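Local coordinates for protein lysyl oxidase (Pichia pastoris, PDB 1W7C) that probably oxidises primary amines, including peptidyl lysine side chains, to aldehydes with a copper ion and a topaquinone cofactor built from its own tyrosine, at residues Thr594-Arg599 and Asn629-Leu634; Phe603-Lys608 and Val645-Leu650. One frame throughout, in Å; residues are numbered along the deposited sequence.

Contact 1 of 2, residues Thr594-Arg599 and Asn629-Leu634; sequences TQNWAR and NFNAFL. With CA (calcium ion), chain E.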
# COMPACT_ATOMS: atom_id res chain seq x y z
N THR A 594 26.48 -12.30 8.49
CA THR A 594 26.60 -11.67 7.19
C THR A 594 25.50 -10.70 6.82
O THR A 594 25.66 -9.96 5.84
CB THR A 594 26.65 -12.73 6.11
OG1 THR A 594 25.52 -13.59 6.26
CG2 THR A 594 27.91 -13.62 6.22
N GLN A 595 24.38 -10.71 7.53
CA GLN A 595 23.17 -9.98 7.16
C GLN A 595 22.45 -9.48 8.41
O GLN A 595 21.22 -9.57 8.51
CB GLN A 595 22.24 -10.85 6.32
CG GLN A 595 22.87 -11.45 5.09
CD GLN A 595 23.26 -10.45 4.04
OE1 GLN A 595 23.02 -9.24 4.18
NE2 GLN A 595 23.79 -10.96 2.91
N ASN A 596 23.20 -8.92 9.36
CA ASN A 596 22.65 -8.60 10.68
C ASN A 596 21.69 -7.41 10.75
O ASN A 596 21.08 -7.16 11.76
CB ASN A 596 23.78 -8.43 11.67
CG ASN A 596 24.47 -9.72 12.04
OD1 ASN A 596 23.83 -10.79 12.03
ND2 ASN A 596 25.73 -9.62 12.49
N TRP A 597 21.56 -6.67 9.65
CA TRP A 597 20.59 -5.60 9.49
C TRP A 597 19.16 -6.09 9.30
O TRP A 597 18.23 -5.30 9.42
CB TRP A 597 20.96 -4.76 8.23
CG TRP A 597 21.09 -5.57 6.99
CD1 TRP A 597 22.23 -6.17 6.56
CD2 TRP A 597 20.05 -6.05 6.18
NE1 TRP A 597 21.96 -6.96 5.48
CE2 TRP A 597 20.61 -6.90 5.22
CE3 TRP A 597 18.67 -5.79 6.10
CZ2 TRP A 597 19.86 -7.51 4.22
CZ3 TRP A 597 17.93 -6.38 5.08
CH2 TRP A 597 18.53 -7.22 4.16
N ALA A 598 18.97 -7.39 9.01
CA ALA A 598 17.68 -7.89 8.51
C ALA A 598 16.72 -8.38 9.60
O ALA A 598 15.68 -8.92 9.31
CB ALA A 598 17.90 -8.95 7.47
N ARG A 599 17.05 -8.10 10.86
CA ARG A 599 16.40 -8.66 12.02
C ARG A 599 15.37 -7.76 12.71
O ARG A 599 14.66 -8.25 13.59
CB ARG A 599 17.44 -9.06 13.06
CG ARG A 599 18.36 -7.93 13.53
CD ARG A 599 19.48 -8.42 14.41
NE ARG A 599 20.48 -7.36 14.67
CZ ARG A 599 20.37 -6.47 15.63
NH1 ARG A 599 19.38 -6.50 16.50
NH2 ARG A 599 21.33 -5.59 15.78
N ASN A 629 30.11 -6.34 9.15
CA ASN A 629 29.16 -6.83 10.12
C ASN A 629 28.35 -5.62 10.56
O ASN A 629 28.88 -4.74 11.22
CB ASN A 629 29.86 -7.49 11.28
CG ASN A 629 28.88 -8.09 12.28
OD1 ASN A 629 27.75 -7.59 12.43
ND2 ASN A 629 29.29 -9.15 12.98
N PHE A 630 27.09 -5.57 10.13
CA PHE A 630 26.25 -4.40 10.38
C PHE A 630 26.17 -4.06 11.87
O PHE A 630 26.02 -2.91 12.22
CB PHE A 630 24.87 -4.64 9.80
CG PHE A 630 23.88 -3.53 10.06
CD1 PHE A 630 23.90 -2.39 9.27
CD2 PHE A 630 22.98 -3.61 11.10
CE1 PHE A 630 22.99 -1.36 9.48
CE2 PHE A 630 22.06 -2.57 11.32
CZ PHE A 630 22.10 -1.45 10.52
N ASN A 631 26.21 -5.07 12.74
CA ASN A 631 26.08 -4.81 14.14
C ASN A 631 27.21 -3.95 14.70
O ASN A 631 27.04 -3.34 15.74
CB ASN A 631 26.00 -6.14 14.92
CG ASN A 631 24.66 -6.81 14.80
OD1 ASN A 631 23.68 -6.20 14.31
ND2 ASN A 631 24.60 -8.09 15.19
N ALA A 632 28.34 -3.87 13.99
CA ALA A 632 29.44 -3.00 14.41
C ALA A 632 29.02 -1.52 14.41
O ALA A 632 29.62 -0.69 15.10
CB ALA A 632 30.66 -3.21 13.53
N PHE A 633 28.00 -1.17 13.61
CA PHE A 633 27.55 0.22 13.56
C PHE A 633 26.82 0.64 14.85
O PHE A 633 26.68 1.82 15.12
CB PHE A 633 26.51 0.45 12.45
CG PHE A 633 26.97 0.18 11.03
CD1 PHE A 633 28.25 -0.29 10.73
CD2 PHE A 633 26.08 0.42 9.98
CE1 PHE A 633 28.59 -0.54 9.37
CE2 PHE A 633 26.44 0.17 8.65
CZ PHE A 633 27.72 -0.27 8.35
N LEU A 634 26.33 -0.34 15.61
CA LEU A 634 25.45 -0.14 16.73
C LEU A 634 26.24 -0.20 18.01
O LEU A 634 26.43 -1.26 18.61
CB LEU A 634 24.36 -1.23 16.72
CG LEU A 634 23.51 -1.26 15.47
CD1 LEU A 634 22.65 -2.53 15.41
CD2 LEU A 634 22.65 0.00 15.36
CA CA E . 27.49 3.93 15.78
O HOH W 1 25.99 -8.11 9.02
O HOH W 2 22.46 -10.14 15.01
O HOH W 3 27.55 4.84 13.56
O HOH W 4 29.64 3.16 14.97

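Contact 2 of 2, residues Phe603-Lys608 and Val645-Leu650; sequences FLTKHK and VAWVNL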
# COMPACT_ATOMS: atom_id res chain seq x y z
N PHE A 603 16.84 0.60 11.58
CA PHE A 603 17.88 0.99 12.51
C PHE A 603 18.25 2.44 12.26
O PHE A 603 18.25 2.91 11.12
CB PHE A 603 19.14 0.15 12.30
CG PHE A 603 18.99 -1.29 12.71
CD1 PHE A 603 18.51 -2.24 11.81
CD2 PHE A 603 19.29 -1.69 13.98
CE1 PHE A 603 18.34 -3.56 12.22
CE2 PHE A 603 19.15 -3.00 14.38
CZ PHE A 603 18.65 -3.94 13.51
N LEU A 604 18.55 3.15 13.33
CA LEU A 604 19.07 4.54 13.25
C LEU A 604 20.49 4.58 13.73
O LEU A 604 20.78 4.06 14.83
CB LEU A 604 18.21 5.43 14.15
CG LEU A 604 16.73 5.49 13.78
CD1 LEU A 604 15.96 6.26 14.85
CD2 LEU A 604 16.48 6.12 12.44
N THR A 605 21.41 5.12 12.93
CA THR A 605 22.79 5.23 13.33
C THR A 605 23.34 6.61 13.08
O THR A 605 22.79 7.40 12.30
CB THR A 605 23.68 4.23 12.61
OG1 THR A 605 23.72 4.56 11.20
CG2 THR A 605 23.17 2.77 12.77
N LYS A 606 24.48 6.90 13.71
CA LYS A 606 25.24 8.10 13.43
C LYS A 606 25.97 7.92 12.11
O LYS A 606 26.70 6.96 11.93
CB LYS A 606 26.19 8.40 14.60
CG LYS A 606 27.18 9.50 14.37
CD LYS A 606 28.15 9.59 15.58
CE LYS A 606 29.22 10.59 15.41
NZ LYS A 606 29.95 10.67 16.67
N HIS A 607 25.83 8.88 11.22
CA HIS A 607 26.48 8.82 9.92
C HIS A 607 27.98 8.70 10.07
O HIS A 607 28.58 9.46 10.84
CB HIS A 607 26.21 10.06 9.10
CG HIS A 607 26.85 10.00 7.74
ND1 HIS A 607 28.16 10.36 7.52
CD2 HIS A 607 26.40 9.47 6.59
CE1 HIS A 607 28.48 10.10 6.27
NE2 HIS A 607 27.41 9.58 5.66
N LYS A 608 28.61 7.79 9.33
CA LYS A 608 30.07 7.71 9.23
C LYS A 608 30.46 7.32 7.82
O LYS A 608 29.84 6.46 7.20
CB LYS A 608 30.62 6.68 10.20
CG LYS A 608 30.43 7.02 11.68
CD LYS A 608 30.99 6.00 12.64
CE LYS A 608 30.80 6.45 14.07
NZ LYS A 608 31.27 5.52 15.10
N VAL A 645 21.45 8.43 10.02
CA VAL A 645 21.09 7.62 8.86
C VAL A 645 20.03 6.60 9.33
O VAL A 645 20.19 5.98 10.40
CB VAL A 645 22.31 6.83 8.32
CG1 VAL A 645 21.94 5.93 7.16
CG2 VAL A 645 23.43 7.76 7.97
N ALA A 646 18.95 6.47 8.55
CA ALA A 646 17.98 5.41 8.79
C ALA A 646 18.24 4.30 7.78
O ALA A 646 18.32 4.52 6.61
CB ALA A 646 16.55 5.92 8.66
N TRP A 647 18.34 3.09 8.30
CA TRP A 647 18.52 1.88 7.47
C TRP A 647 17.16 1.17 7.58
O TRP A 647 16.83 0.63 8.64
CB TRP A 647 19.67 1.01 8.06
CG TRP A 647 20.98 1.74 8.21
CD1 TRP A 647 21.34 2.45 9.28
CD2 TRP A 647 22.11 1.77 7.30
NE1 TRP A 647 22.59 2.99 9.09
CE2 TRP A 647 23.09 2.59 7.88
CE3 TRP A 647 22.35 1.25 6.02
CZ2 TRP A 647 24.32 2.84 7.29
CZ3 TRP A 647 23.58 1.49 5.42
CH2 TRP A 647 24.56 2.30 6.05
N VAL A 648 16.39 1.26 6.48
CA VAL A 648 15.00 0.90 6.45
C VAL A 648 14.81 -0.37 5.67
O VAL A 648 15.29 -0.49 4.55
CB VAL A 648 14.13 2.02 5.85
CG1 VAL A 648 12.70 1.62 5.90
CG2 VAL A 648 14.38 3.34 6.58
N ASN A 649 14.12 -1.36 6.25
CA ASN A 649 13.88 -2.62 5.59
C ASN A 649 12.47 -2.77 5.03
O ASN A 649 11.48 -2.32 5.63
CB ASN A 649 14.15 -3.79 6.55
CG ASN A 649 15.58 -3.84 6.97
OD1 ASN A 649 16.48 -3.51 6.17
ND2 ASN A 649 15.81 -4.24 8.22
N LEU A 650 12.41 -3.44 3.89
CA LEU A 650 11.17 -3.93 3.27
C LEU A 650 11.29 -5.42 3.13
O LEU A 650 12.36 -5.94 2.88
CB LEU A 650 10.99 -3.28 1.90
CG LEU A 650 10.68 -1.78 1.89
CD1 LEU A 650 10.47 -1.29 0.50
CD2 LEU A 650 9.48 -1.47 2.75

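Contact 1 of 2, residues Thr594-Arg599 and Asn629-Leu634
An Asx turn opens the 3-10 turn of Phe630-Phe633, and Asn596 reaches across from 594-599 to the oxygen that makes it. Asn629 OD1 accepts from the backbone N of Asn631 at 3.0 Å and from Asn596 ND2 at 2.9 Å, the two donors coming from opposite faces of its amide plane. The Asn596 donor stands 42° above that plane, whereas the oxygen lies close to the plane of Asn596's own amide. Two residues on, Asn631 OD1 meets the edge of the Arg599 guanidinium, 2.8 Å from NH2; NE adds a weak bond. CG of Arg599 sits between the backbone N and the carbonyl carbon (chi1 58°), and from there the chain runs extended to NE, heading for Asn631. Phe630 presents a ring face to Trp597, whose CB lies 3.7 Å from the ring centroid in a CH-pi contact. The indole turns its edge to the same ring, planes at 87°, and its rotation is held by Trp597 NE1 bonding Gln595 OE1 at 2.8 Å. A water bridges the backbone N atoms of Asn596 and Phe630. At the end of the 3-10 turn, Phe633 O binds calcium at 2.4 Å, with Glu540, Asp635 and Glu637 also in the site. Both segments lie in loops between strands: Trp597 packs on strands 329-344 and 488-498, and Leu634 rests on strand 602-606.

Contact 2 of 2, residues Phe603-Lys608 and Val645-Leu650
Thr605 places OG1 between its backbone N and carbonyl carbon (chi1 66°), while Trp647 swings CG beside its own N, opposite the carbonyl carbon (chi1 -56°); the hydroxyl thus meets the indole N-H across the strand pair. Trp647 NE1 donates to Thr605 OG1 at 2.9 Å, nearly straight at 169° and in the plane of the ring. Thr605 CG2 lies beside the same nitrogen, and Val645 CG1 sits over one face of the indole, toward its rim. Losing the indole of Trp647 to an alanine is likely to leave Thr605 OG1 without this donor and to open a gap beside Val645. Beneath these groups the strands run antiparallel. Phe603 with Trp647 and Thr605 with Val645 are hydrogen-bonded pairs, as in Trp647 N to Phe603 O at 2.8 Å and Val645 N to Thr605 O at 2.8 Å. Leu604 and Ala646 form the non-hydrogen-bonded pair between them, Leu604 CD2 touching Ala646 CB at 3.8 Å on the other face of the sheet. Past the end of strand 602-606, His607 turns its ring edge to Val645, CD2 lying 3.7 Å from Val645 CG2. In this buried, mostly apolar pairing, the indole-hydroxyl bond satisfies a buried polar N-H and fixes the rotation of Trp647 against the sheet.

In the fold
From the N-terminal side, the chain leaves strand 569-576, passes 594-599, and enters strand 602-606, which carries most of 603-608. It then loops out, returns through 629-634, and runs into strand 642-654, which holds 645-650. Contact 1 closes the loop from Arg599 to Asn629 and contact 2 the one from Lys608 to Val645, so the two cross: their segments alternate, with centres about 11 Å apart. Phe630 joins them, its ring meeting Phe603 and Trp647 edge-to-face, and Phe633 packs on Trp647. Asn649 ND2 is probably hydrogen-bonded to Trp597 O. Together they tie a calcium-bearing loop to the strand pair, which strand 488-498 continues on the far side of 642-654.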